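Local coordinates for Serine/threonine-protein kinase Tel1 (Chaetomium thermophilum, PDB 6SKY) that probably acts as a DNA-damage-sensing serine/threonine protein kinase that uses ATP to phosphorylate serine or threonine in [ST]-Q sequences and so activates checkpoint signalling, at residues A[2254-2257]-A[2261-2264]; A[2298-2303]-A[2395-2400]; A[2306-2311]-A[2368-2373]; A[2313-2318]-A[2360-2365]. One frame throughout, in Å; residues are numbered along the deposited sequence.

Interaction 1: A[2254-2257]-A[2261-2264]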
loop_
_atom_site.group_PDB
_atom_site.type_symbol
_atom_site.label_atom_id
_atom_site.label_comp_id
_atom_site.label_asym_id
_atom_site.label_seq_id
_atom_site.Cartn_x
_atom_site.Cartn_y
_atom_site.Cartn_z
ATOM N N TYR A 2254 -9.316 -13.392 17.130
ATOM C CA TYR A 2254 -8.318 -13.325 16.072
ATOM C C TYR A 2254 -8.005 -11.885 15.700
ATOM O O TYR A 2254 -6.836 -11.505 15.565
ATOM C CB TYR A 2254 -8.806 -14.099 14.853
ATOM C CG TYR A 2254 -8.025 -13.792 13.615
ATOM C CD1 TYR A 2254 -8.520 -12.930 12.662
ATOM C CD2 TYR A 2254 -6.782 -14.348 13.410
ATOM C CE1 TYR A 2254 -7.809 -12.633 11.551
ATOM C CE2 TYR A 2254 -6.062 -14.055 12.295
ATOM C CZ TYR A 2254 -6.581 -13.198 11.366
ATOM O OH TYR A 2254 -5.867 -12.896 10.237
ATOM N N GLN A 2255 -9.036 -11.064 15.521
ATOM C CA GLN A 2255 -8.786 -9.691 15.111
ATOM C C GLN A 2255 -8.121 -8.878 16.210
ATOM O O GLN A 2255 -7.311 -8.000 15.915
ATOM C CB GLN A 2255 -10.085 -9.043 14.666
ATOM C CG GLN A 2255 -10.621 -9.642 13.410
ATOM C CD GLN A 2255 -11.787 -8.897 12.867
ATOM O OE1 GLN A 2255 -12.326 -9.242 11.829
ATOM N NE2 GLN A 2255 -12.191 -7.866 13.562
ATOM N N VAL A 2256 -8.436 -9.152 17.475
ATOM C CA VAL A 2256 -7.774 -8.457 18.570
ATOM C C VAL A 2256 -6.323 -8.895 18.692
ATOM O O VAL A 2256 -5.462 -8.099 19.068
ATOM C CB VAL A 2256 -8.552 -8.682 19.877
ATOM C CG1 VAL A 2256 -7.760 -8.232 21.055
ATOM C CG2 VAL A 2256 -9.839 -7.933 19.846
ATOM N N SER A 2257 -6.015 -10.153 18.373
ATOM C CA SER A 2257 -4.622 -10.586 18.398
ATOM C C SER A 2257 -3.821 -9.963 17.270
ATOM O O SER A 2257 -2.656 -9.610 17.459
ATOM C CB SER A 2257 -4.533 -12.102 18.308
ATOM O OG SER A 2257 -5.256 -12.715 19.350
ATOM N N LEU A 2261 -4.471 -5.325 20.216
ATOM C CA LEU A 2261 -5.296 -4.383 20.950
ATOM C C LEU A 2261 -5.382 -4.713 22.427
ATOM O O LEU A 2261 -5.741 -3.841 23.219
ATOM C CB LEU A 2261 -6.689 -4.349 20.343
ATOM C CG LEU A 2261 -7.528 -3.120 20.630
ATOM C CD1 LEU A 2261 -6.789 -1.908 20.156
ATOM C CD2 LEU A 2261 -8.836 -3.240 19.926
ATOM N N GLU A 2262 -5.076 -5.942 22.818
ATOM C CA GLU A 2262 -5.101 -6.339 24.215
ATOM C C GLU A 2262 -3.955 -7.297 24.469
ATOM O O GLU A 2262 -3.383 -7.869 23.541
ATOM C CB GLU A 2262 -6.422 -6.994 24.599
ATOM C CG GLU A 2262 -7.598 -6.055 24.513
ATOM C CD GLU A 2262 -8.913 -6.756 24.676
ATOM O OE1 GLU A 2262 -8.917 -7.870 25.229
ATOM O OE2 GLU A 2262 -9.940 -6.196 24.247
ATOM N N SER A 2263 -3.621 -7.465 25.735
ATOM C CA SER A 2263 -2.519 -8.337 26.082
ATOM C C SER A 2263 -2.920 -9.790 25.856
ATOM O O SER A 2263 -4.069 -10.157 26.095
ATOM C CB SER A 2263 -2.107 -8.135 27.532
ATOM O OG SER A 2263 -2.993 -8.807 28.402
ATOM N N PRO A 2264 -1.995 -10.638 25.423
ATOM C CA PRO A 2264 -2.339 -12.032 25.124
ATOM C C PRO A 2264 -2.867 -12.830 26.304
ATOM O O PRO A 2264 -3.252 -13.986 26.141
ATOM C CB PRO A 2264 -1.012 -12.608 24.625
ATOM C CG PRO A 2264 0.011 -11.690 25.104
ATOM C CD PRO A 2264 -0.598 -10.349 25.083
#
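V2256 meets both L2261 and E2262 where helix 2245-2259 ends. The backbone gives one hydrogen bond: L2261 N donates to V2256 O at 3.2 Å, with an N-H...O angle of 150°. The partners are five residues apart, so this turn is one residue wider than that of an alpha helix. The side chains close over the same turn, and CG1 of V2256 does the touching. This branch stands anti to the backbone N (chi1 168°) and reaches the loop. L2261 CB lies 4.1 Å from V2256 CG1.

The E2262 side chain can be followed outward. Its CB is 4.0 Å from V2256 CG1. Its CG is 4.1 Å from the same methyl, and CD is also 4.1 Å away. Three carbons of the glutamate thus pass the one methyl, and the two side chains cross obliquely. CG stands anti to the carbonyl carbon and the chain is extended beyond it, which carries the carboxylate past the valine. At the tip, OE2 makes a long, weak ion pair with K2270 NZ, and E2262 also packs on Y2271. Both partners belong to the next helix, 2264-2279. V2256 is buried, with I2224 and I2267 also against it. L2261 touches I2221 of its own chain and N2921 of the second subunit.

The contact is a tight link between consecutive helices. Short joints of this kind between consecutive helices are characteristic of an alpha solenoid, the fold of the FAT domain in this kinase family.

Interaction 2: A[2298-2303]-A[2395-2400]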
loop_
_atom_site.group_PDB
_atom_site.type_symbol
_atom_site.label_atom_id
_atom_site.label_comp_id
_atom_site.label_asym_id
_atom_site.label_seq_id
_atom_site.Cartn_x
_atom_site.Cartn_y
_atom_site.Cartn_z
ATOM N N PHE A 2298 -2.982 -19.843 18.678
ATOM C CA PHE A 2298 -2.689 -18.862 19.718
ATOM C C PHE A 2298 -1.653 -19.382 20.706
ATOM O O PHE A 2298 -0.652 -18.714 20.979
ATOM C CB PHE A 2298 -3.971 -18.473 20.443
ATOM C CG PHE A 2298 -3.756 -17.580 21.623
ATOM C CD1 PHE A 2298 -3.611 -16.222 21.461
ATOM C CD2 PHE A 2298 -3.713 -18.100 22.899
ATOM C CE1 PHE A 2298 -3.416 -15.412 22.536
ATOM C CE2 PHE A 2298 -3.514 -17.290 23.974
ATOM C CZ PHE A 2298 -3.368 -15.948 23.793
ATOM N N CYS A 2299 -1.882 -20.570 21.270
ATOM C CA CYS A 2299 -0.943 -21.104 22.252
ATOM C C CYS A 2299 0.434 -21.333 21.644
ATOM O O CYS A 2299 1.460 -21.086 22.290
ATOM C CB CYS A 2299 -1.479 -22.400 22.845
ATOM S SG CYS A 2299 -2.890 -22.207 23.917
ATOM N N ASP A 2300 0.482 -21.806 20.401
ATOM C CA ASP A 2300 1.763 -21.999 19.737
ATOM C C ASP A 2300 2.503 -20.681 19.597
ATOM O O ASP A 2300 3.697 -20.595 19.885
ATOM C CB ASP A 2300 1.544 -22.633 18.369
ATOM C CG ASP A 2300 2.787 -23.268 17.821
ATOM O OD1 ASP A 2300 3.816 -23.260 18.519
ATOM O OD2 ASP A 2300 2.736 -23.782 16.690
ATOM N N GLU A 2301 1.806 -19.640 19.149
ATOM C CA GLU A 2301 2.423 -18.327 19.043
ATOM C C GLU A 2301 2.880 -17.811 20.398
ATOM O O GLU A 2301 3.838 -17.042 20.477
ATOM C CB GLU A 2301 1.434 -17.365 18.400
ATOM C CG GLU A 2301 1.900 -15.950 18.273
ATOM C CD GLU A 2301 0.775 -15.032 17.855
ATOM O OE1 GLU A 2301 -0.384 -15.501 17.821
ATOM O OE2 GLU A 2301 1.041 -13.848 17.561
ATOM N N GLN A 2302 2.211 -18.214 21.474
ATOM C CA GLN A 2302 2.661 -17.791 22.796
ATOM C C GLN A 2302 3.907 -18.537 23.230
ATOM O O GLN A 2302 4.674 -18.023 24.046
ATOM C CB GLN A 2302 1.566 -17.989 23.840
ATOM C CG GLN A 2302 0.335 -17.174 23.604
ATOM C CD GLN A 2302 0.647 -15.742 23.307
ATOM O OE1 GLN A 2302 1.330 -15.078 24.075
ATOM N NE2 GLN A 2302 0.155 -15.250 22.185
ATOM N N LEU A 2303 4.117 -19.752 22.728
ATOM C CA LEU A 2303 5.354 -20.464 23.041
ATOM C C LEU A 2303 6.550 -19.836 22.337
ATOM O O LEU A 2303 7.531 -19.451 22.979
ATOM C CB LEU A 2303 5.230 -21.933 22.662
ATOM C CG LEU A 2303 4.549 -22.815 23.690
ATOM C CD1 LEU A 2303 4.554 -24.243 23.212
ATOM C CD2 LEU A 2303 5.252 -22.689 25.008
ATOM N N ALA A 2395 -1.198 -31.273 10.917
ATOM C CA ALA A 2395 -0.535 -32.539 11.188
ATOM C C ALA A 2395 0.972 -32.377 11.143
ATOM O O ALA A 2395 1.686 -32.916 11.988
ATOM C CB ALA A 2395 -0.993 -33.591 10.187
ATOM N N LEU A 2396 1.469 -31.601 10.189
ATOM C CA LEU A 2396 2.896 -31.338 10.097
ATOM C C LEU A 2396 3.384 -30.520 11.285
ATOM O O LEU A 2396 4.452 -30.793 11.846
ATOM C CB LEU A 2396 3.180 -30.616 8.786
ATOM C CG LEU A 2396 4.521 -30.822 8.117
ATOM C CD1 LEU A 2396 4.817 -32.283 8.054
ATOM C CD2 LEU A 2396 4.449 -30.257 6.740
ATOM N N ARG A 2397 2.599 -29.530 11.698
ATOM C CA ARG A 2397 2.977 -28.706 12.837
ATOM C C ARG A 2397 2.877 -29.484 14.139
ATOM O O ARG A 2397 3.763 -29.385 14.995
ATOM C CB ARG A 2397 2.113 -27.452 12.881
ATOM C CG ARG A 2397 2.432 -26.533 14.030
ATOM C CD ARG A 2397 3.911 -26.266 14.145
ATOM N NE ARG A 2397 4.250 -25.720 15.450
ATOM C CZ ARG A 2397 5.482 -25.669 15.943
ATOM N NH1 ARG A 2397 5.695 -25.156 17.143
ATOM N NH2 ARG A 2397 6.497 -26.137 15.241
ATOM N N PHE A 2398 1.820 -30.273 14.307
ATOM C CA PHE A 2398 1.751 -31.144 15.469
ATOM C C PHE A 2398 2.929 -32.097 15.509
ATOM O O PHE A 2398 3.474 -32.365 16.579
ATOM C CB PHE A 2398 0.454 -31.944 15.483
ATOM C CG PHE A 2398 0.530 -33.157 16.353
ATOM C CD1 PHE A 2398 0.423 -33.045 17.718
ATOM C CD2 PHE A 2398 0.748 -34.402 15.810
ATOM C CE1 PHE A 2398 0.514 -34.147 18.513
ATOM C CE2 PHE A 2398 0.841 -35.500 16.609
ATOM C CZ PHE A 2398 0.723 -35.372 17.961
ATOM N N MET A 2399 3.325 -32.634 14.358
ATOM C CA MET A 2399 4.407 -33.607 14.328
ATOM C C MET A 2399 5.727 -32.969 14.725
ATOM O O MET A 2399 6.483 -33.533 15.518
ATOM C CB MET A 2399 4.498 -34.226 12.938
ATOM C CG MET A 2399 5.302 -35.491 12.883
ATOM S SD MET A 2399 4.820 -36.612 14.201
ATOM C CE MET A 2399 3.123 -36.948 13.763
ATOM N N ALA A 2400 6.025 -31.794 14.175
ATOM C CA ALA A 2400 7.234 -31.084 14.580
ATOM C C ALA A 2400 7.225 -30.807 16.076
ATOM O O ALA A 2400 8.211 -31.061 16.780
ATOM C CB ALA A 2400 7.362 -29.786 13.792
#
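R2397 meets D2300 side-on, through NE and NH1, and this salt bridge makes up the whole contact. R2397 NE donates to D2300 OD2 at 2.8 Å. NH1 of R2397 donates to D2300 OD1 at 3.0 Å, with an N-H...O angle of 152°. The OD1 bond uses the syn lone pair, and OD2 is also met on its syn side, a little out of the carboxylate plane. The carboxylate and guanidinium are nearly coplanar, 8° apart. A further bond from NH1 to OD2 is weak. The arginine CG stands anti to its backbone N, and a bend at chi2 (49°) turns NE and NH1 toward the acid.

The bridge joins helices 2286-2303 and 2394-2404 of the alpha-helical FAT domain, which are more than ninety residues apart in the chain. Helix 2348-2387 lies beside both: D2300 packs on C2377, and R2397 packs on Y2381. D2300 OD2 has a second partner there, a weak hydrogen bond with Y2381 OH. Replacing R2397 with a leucine would probably leave the buried D2300 carboxylate without its counter-charge, with Y2381 OH as a weak remaining partner for OD2.

Interaction 3: A[2306-2311]-A[2368-2373]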
loop_
_atom_site.group_PDB
_atom_site.type_symbol
_atom_site.label_atom_id
_atom_site.label_comp_id
_atom_site.label_asym_id
_atom_site.label_seq_id
_atom_site.Cartn_x
_atom_site.Cartn_y
_atom_site.Cartn_z
ATOM N N PRO A 2306 9.465 -14.201 20.945
ATOM C CA PRO A 2306 10.830 -13.759 21.271
ATOM C C PRO A 2306 10.933 -13.102 22.634
ATOM O O PRO A 2306 11.927 -13.307 23.339
ATOM C CB PRO A 2306 11.157 -12.785 20.133
ATOM C CG PRO A 2306 10.248 -13.167 19.029
ATOM C CD PRO A 2306 8.984 -13.609 19.688
ATOM N N ASP A 2307 9.920 -12.331 23.032
ATOM C CA ASP A 2307 9.924 -11.725 24.360
ATOM C C ASP A 2307 10.012 -12.781 25.450
ATOM O O ASP A 2307 10.846 -12.688 26.353
ATOM C CB ASP A 2307 8.671 -10.874 24.557
ATOM C CG ASP A 2307 8.775 -9.518 23.899
ATOM O OD1 ASP A 2307 9.794 -9.259 23.227
ATOM O OD2 ASP A 2307 7.836 -8.711 24.060
ATOM N N SER A 2308 9.144 -13.790 25.391
ATOM C CA SER A 2308 9.103 -14.782 26.458
ATOM C C SER A 2308 10.347 -15.651 26.462
ATOM O O SER A 2308 10.803 -16.075 27.528
ATOM C CB SER A 2308 7.857 -15.650 26.324
ATOM O OG SER A 2308 7.797 -16.601 27.372
ATOM N N LEU A 2309 10.913 -15.917 25.287
ATOM C CA LEU A 2309 12.147 -16.687 25.231
ATOM C C LEU A 2309 13.307 -15.903 25.822
ATOM O O LEU A 2309 14.128 -16.462 26.555
ATOM C CB LEU A 2309 12.438 -17.093 23.792
ATOM C CG LEU A 2309 11.486 -18.139 23.226
ATOM C CD1 LEU A 2309 11.625 -18.218 21.728
ATOM C CD2 LEU A 2309 11.768 -19.483 23.851
ATOM N N GLU A 2310 13.380 -14.602 25.533
ATOM C CA GLU A 2310 14.411 -13.774 26.150
ATOM C C GLU A 2310 14.208 -13.661 27.655
ATOM O O GLU A 2310 15.181 -13.623 28.412
ATOM C CB GLU A 2310 14.428 -12.391 25.511
ATOM C CG GLU A 2310 14.900 -12.386 24.076
ATOM C CD GLU A 2310 14.614 -11.070 23.389
ATOM O OE1 GLU A 2310 14.402 -10.064 24.101
ATOM O OE2 GLU A 2310 14.588 -11.040 22.140
ATOM N N ASP A 2311 12.957 -13.602 28.111
ATOM C CA ASP A 2311 12.698 -13.570 29.547
ATOM C C ASP A 2311 13.171 -14.851 30.214
ATOM O O ASP A 2311 13.800 -14.819 31.277
ATOM C CB ASP A 2311 11.210 -13.360 29.816
ATOM C CG ASP A 2311 10.694 -12.056 29.264
ATOM O OD1 ASP A 2311 11.497 -11.287 28.695
ATOM O OD2 ASP A 2311 9.479 -11.799 29.397
ATOM N N GLN A 2368 6.079 -23.099 34.489
ATOM C CA GLN A 2368 4.742 -23.672 34.582
ATOM C C GLN A 2368 3.801 -23.032 33.571
ATOM O O GLN A 2368 2.965 -23.717 32.968
ATOM C CB GLN A 2368 4.202 -23.510 35.996
ATOM C CG GLN A 2368 2.914 -24.246 36.224
ATOM C CD GLN A 2368 3.062 -25.731 35.994
ATOM O OE1 GLN A 2368 4.079 -26.323 36.346
ATOM N NE2 GLN A 2368 2.049 -26.342 35.392
ATOM N N THR A 2369 3.923 -21.722 33.368
ATOM C CA THR A 2369 3.142 -21.074 32.319
ATOM C C THR A 2369 3.428 -21.697 30.957
ATOM O O THR A 2369 2.504 -22.007 30.189
ATOM C CB THR A 2369 3.437 -19.579 32.307
ATOM O OG1 THR A 2369 2.641 -18.933 33.304
ATOM C CG2 THR A 2369 3.119 -18.983 30.971
ATOM N N ARG A 2370 4.708 -21.914 30.651
ATOM C CA ARG A 2370 5.059 -22.510 29.364
ATOM C C ARG A 2370 4.581 -23.953 29.244
ATOM O O ARG A 2370 4.206 -24.392 28.151
ATOM C CB ARG A 2370 6.561 -22.440 29.149
ATOM C CG ARG A 2370 7.102 -21.046 29.139
ATOM C CD ARG A 2370 8.539 -21.047 28.706
ATOM N NE ARG A 2370 8.684 -21.411 27.305
ATOM C CZ ARG A 2370 8.566 -20.550 26.303
ATOM N NH1 ARG A 2370 8.719 -20.957 25.057
ATOM N NH2 ARG A 2370 8.291 -19.282 26.551
ATOM N N SER A 2371 4.581 -24.704 30.342
ATOM C CA SER A 2371 4.090 -26.075 30.295
ATOM C C SER A 2371 2.592 -26.122 30.025
ATOM O O SER A 2371 2.116 -26.972 29.261
ATOM C CB SER A 2371 4.421 -26.783 31.603
ATOM O OG SER A 2371 3.808 -28.053 31.664
ATOM N N GLU A 2372 1.830 -25.225 30.649
ATOM C CA GLU A 2372 0.405 -25.157 30.352
ATOM C C GLU A 2372 0.162 -24.805 28.892
ATOM O O GLU A 2372 -0.718 -25.387 28.244
ATOM C CB GLU A 2372 -0.276 -24.141 31.260
ATOM C CG GLU A 2372 -0.444 -24.614 32.682
ATOM C CD GLU A 2372 -0.879 -23.507 33.614
ATOM O OE1 GLU A 2372 -1.015 -22.355 33.150
ATOM O OE2 GLU A 2372 -1.076 -23.787 34.815
ATOM N N PHE A 2373 0.919 -23.847 28.359
ATOM C CA PHE A 2373 0.752 -23.507 26.951
ATOM C C PHE A 2373 1.049 -24.695 26.052
ATOM O O PHE A 2373 0.359 -24.910 25.053
ATOM C CB PHE A 2373 1.644 -22.336 26.573
ATOM C CG PHE A 2373 1.029 -21.008 26.832
ATOM C CD1 PHE A 2373 -0.332 -20.839 26.757
ATOM C CD2 PHE A 2373 1.813 -19.926 27.160
ATOM C CE1 PHE A 2373 -0.893 -19.625 26.994
ATOM C CE2 PHE A 2373 1.251 -18.710 27.402
ATOM C CZ PHE A 2373 -0.102 -18.559 27.317
#
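S2308 and L2309 receive the guanidinium of R2370 where two long helices, 2306-2328 and 2348-2387, begin to run together as a helical hairpin. The hairpin is part of the FAT region. The arginine supplies the second helix's whole share of the contact. Its CG stands anti to the carbonyl carbon, and the chain is extended at chi2. A bend at chi3 (68°) then turns the guanidinium as it reaches the first helix.

Its two terminal nitrogens face different neighbours. NH2 goes to the serine: R2370 NH2 lies 2.8 Å from S2308 OG and 3.7 Å from S2308 CB. Both serine atoms sit at the edge of the guanidinium, CB in its plane and OG near it. The serine hydroxyl is brought there by a chi1 of -179°, with CB directed at the second helix.

NH1 has the L2309 methyl CD2 against it and a carbonyl as its polar partner. The L2309 side chain crosses R2370 at about a right angle, and its CD2 approaches the guanidinium obliquely. The polar partner lies outside the two segments: NH1 makes a hydrogen bond to L2303 O. That oxygen belongs to the last residue of helix 2286-2303, so the positive group sits at a helix C-terminal end, where a positive charge would probably interact favourably with the helix dipole. F2373, one turn further along, packs on the same helix through C2299, Q2302 and L2303. The contact is at the surface. E2310, on the same turn as the serine, makes a long, weak ion pair with K2908 of the second subunit.

On the leucine side, CD2 of L2309 comes to 3.6 Å from NH1 of R2370.

Interaction 4: A[2313-2318]-A[2360-2365]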
loop_
_atom_site.group_PDB
_atom_site.type_symbol
_atom_site.label_atom_id
_atom_site.label_comp_id
_atom_site.label_asym_id
_atom_site.label_seq_id
_atom_site.Cartn_x
_atom_site.Cartn_y
_atom_site.Cartn_z
ATOM N N ALA A 2313 15.449 -16.884 29.105
ATOM C CA ALA A 2313 16.905 -16.924 29.042
ATOM C C ALA A 2313 17.533 -16.023 30.095
ATOM O O ALA A 2313 18.530 -16.394 30.724
ATOM C CB ALA A 2313 17.378 -16.523 27.648
ATOM N N ARG A 2314 16.971 -14.830 30.294
ATOM C CA ARG A 2314 17.488 -13.918 31.306
ATOM C C ARG A 2314 17.348 -14.515 32.697
ATOM O O ARG A 2314 18.285 -14.473 33.499
ATOM C CB ARG A 2314 16.764 -12.574 31.215
ATOM C CG ARG A 2314 17.077 -11.623 32.357
ATOM C CD ARG A 2314 16.337 -10.303 32.230
ATOM N NE ARG A 2314 14.895 -10.469 32.334
ATOM C CZ ARG A 2314 14.231 -10.483 33.482
ATOM N NH1 ARG A 2314 12.916 -10.641 33.490
ATOM N NH2 ARG A 2314 14.882 -10.346 34.624
ATOM N N LEU A 2315 16.184 -15.085 33.002
ATOM C CA LEU A 2315 16.010 -15.708 34.307
ATOM C C LEU A 2315 16.933 -16.906 34.481
ATOM O O LEU A 2315 17.412 -17.161 35.590
ATOM C CB LEU A 2315 14.553 -16.118 34.499
ATOM C CG LEU A 2315 13.539 -14.975 34.443
ATOM C CD1 LEU A 2315 12.130 -15.517 34.510
ATOM C CD2 LEU A 2315 13.780 -13.985 35.560
ATOM N N GLN A 2316 17.225 -17.627 33.399
ATOM C CA GLN A 2316 18.130 -18.768 33.493
ATOM C C GLN A 2316 19.557 -18.319 33.780
ATOM O O GLN A 2316 20.242 -18.896 34.635
ATOM C CB GLN A 2316 18.075 -19.582 32.205
ATOM C CG GLN A 2316 16.946 -20.582 32.165
ATOM C CD GLN A 2316 16.760 -21.179 30.793
ATOM O OE1 GLN A 2316 17.099 -20.560 29.785
ATOM N NE2 GLN A 2316 16.222 -22.391 30.743
ATOM N N ASN A 2317 20.028 -17.298 33.067
ATOM C CA ASN A 2317 21.363 -16.780 33.337
ATOM C C ASN A 2317 21.455 -16.206 34.744
ATOM O O ASN A 2317 22.483 -16.350 35.412
ATOM C CB ASN A 2317 21.743 -15.731 32.297
ATOM C CG ASN A 2317 21.640 -16.256 30.885
ATOM O OD1 ASN A 2317 22.433 -17.096 30.463
ATOM N ND2 ASN A 2317 20.661 -15.761 30.144
ATOM N N LEU A 2318 20.386 -15.560 35.218
ATOM C CA LEU A 2318 20.383 -15.053 36.586
ATOM C C LEU A 2318 20.507 -16.187 37.589
ATOM O O LEU A 2318 21.293 -16.104 38.538
ATOM C CB LEU A 2318 19.115 -14.248 36.858
ATOM C CG LEU A 2318 18.967 -12.886 36.189
ATOM C CD1 LEU A 2318 17.743 -12.176 36.736
ATOM C CD2 LEU A 2318 20.215 -12.058 36.385
ATOM N N GLN A 2360 14.434 -18.800 42.015
ATOM C CA GLN A 2360 13.891 -20.121 41.725
ATOM C C GLN A 2360 12.374 -20.080 41.623
ATOM O O GLN A 2360 11.787 -20.724 40.748
ATOM C CB GLN A 2360 14.319 -21.122 42.796
ATOM C CG GLN A 2360 15.815 -21.362 42.869
ATOM C CD GLN A 2360 16.367 -22.056 41.640
ATOM O OE1 GLN A 2360 15.623 -22.646 40.857
ATOM N NE2 GLN A 2360 17.680 -21.992 41.468
ATOM N N GLN A 2361 11.722 -19.336 42.518
ATOM C CA GLN A 2361 10.264 -19.252 42.475
ATOM C C GLN A 2361 9.791 -18.576 41.195
ATOM O O GLN A 2361 8.829 -19.028 40.557
ATOM C CB GLN A 2361 9.750 -18.508 43.704
ATOM C CG GLN A 2361 8.361 -18.928 44.143
ATOM C CD GLN A 2361 7.966 -18.343 45.489
ATOM O OE1 GLN A 2361 8.692 -17.538 46.066
ATOM N NE2 GLN A 2361 6.808 -18.750 45.993
ATOM N N GLU A 2362 10.466 -17.499 40.793
ATOM C CA GLU A 2362 10.113 -16.838 39.540
ATOM C C GLU A 2362 10.273 -17.777 38.349
ATOM O O GLU A 2362 9.421 -17.817 37.448
ATOM C CB GLU A 2362 10.975 -15.595 39.355
ATOM C CG GLU A 2362 10.864 -14.954 37.989
ATOM C CD GLU A 2362 9.679 -14.021 37.871
ATOM O OE1 GLU A 2362 8.810 -14.044 38.766
ATOM O OE2 GLU A 2362 9.622 -13.257 36.887
ATOM N N LEU A 2363 11.361 -18.547 38.332
ATOM C CA LEU A 2363 11.603 -19.453 37.217
ATOM C C LEU A 2363 10.582 -20.581 37.185
ATOM O O LEU A 2363 10.132 -20.981 36.105
ATOM C CB LEU A 2363 13.019 -20.007 37.296
ATOM C CG LEU A 2363 13.516 -20.692 36.034
ATOM C CD1 LEU A 2363 13.227 -19.824 34.835
ATOM C CD2 LEU A 2363 14.995 -20.955 36.150
ATOM N N ARG A 2364 10.205 -21.110 38.350
ATOM C CA ARG A 2364 9.139 -22.105 38.385
ATOM C C ARG A 2364 7.849 -21.544 37.813
ATOM O O ARG A 2364 7.153 -22.222 37.052
ATOM C CB ARG A 2364 8.898 -22.597 39.808
ATOM C CG ARG A 2364 10.025 -23.399 40.398
ATOM C CD ARG A 2364 10.454 -24.520 39.480
ATOM N NE ARG A 2364 11.374 -25.436 40.146
ATOM C CZ ARG A 2364 12.173 -26.286 39.510
ATOM N NH1 ARG A 2364 12.977 -27.085 40.197
ATOM N NH2 ARG A 2364 12.173 -26.331 38.186
ATOM N N ARG A 2365 7.506 -20.309 38.176
ATOM C CA ARG A 2365 6.289 -19.706 37.641
ATOM C C ARG A 2365 6.331 -19.638 36.119
ATOM O O ARG A 2365 5.371 -20.028 35.436
ATOM C CB ARG A 2365 6.096 -18.316 38.243
ATOM C CG ARG A 2365 4.722 -17.724 38.026
ATOM C CD ARG A 2365 4.633 -16.353 38.651
ATOM N NE ARG A 2365 5.703 -15.486 38.176
ATOM C CZ ARG A 2365 5.617 -14.720 37.096
ATOM N NH1 ARG A 2365 6.643 -13.965 36.732
ATOM N NH2 ARG A 2365 4.503 -14.711 36.378
#
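This antiparallel helical hairpin of the FAT domain is held here by L2315, which fits against E2362 and L2363. The segments of helices 2306-2328 and 2348-2387 approach to 10.1 Å between axes, and their directions differ by 149°.

L2315 works at two levels. Its CB lies 4.0 Å from L2363 CD1, a plain apolar contact. Its two methyls sit at the E2362 side chain; the leucine and glutamate side chains cross at about a right angle. L2315 CD1 is 3.7 Å from CG of E2362, and CD2 is 3.9 Å from the same carbon. Q2316 CG adds a looser touch on L2363 CD2. L2363 is buried and also packs on L2312 and K2319 of the first helix.

The glutamate bends at chi2 (84°), and its carboxylate turns to its own helix. R2365 NH1 donates to E2362 OE1 at 3.0 Å, nearly straight at 164°. The oxygen is met from above the carboxylate plane, while the bond lies in the guanidinium plane. A second bond, from NE, is weak. The second subunit is near, with T2703 there packing on E2362 and P2793 on R2314.

An alanine in place of E2362 would probably leave a gap beside the L2315 methyls and set R2365 free to turn.

The direct contacts between the helices are thus apolar. The carbon part of the glutamate serves as packing surface, and its close ionic partner, R2365, is on its own helix.

Along the chain, interaction 1 closes first, a short loop between helices 2245-2259 and 2264-2279. It is complete before interaction 2 opens on helix 2286-2303. Interaction 2 closes the longest loop, by joining that helix to 2394-2404. Interaction 3 nests inside it, and interaction 4 nests inside interaction 3. No loops cross. Interactions 3 and 4 share helices 2306-2328 and 2348-2387, with centres 11 Å apart, and pair them step by step outward from the solenoid. Interactions 1 and 2 touch through P2264 and F2298. Interactions 2 and 3 meet at L2303 and R2370, so the hairpin's base is tied to the preceding helix.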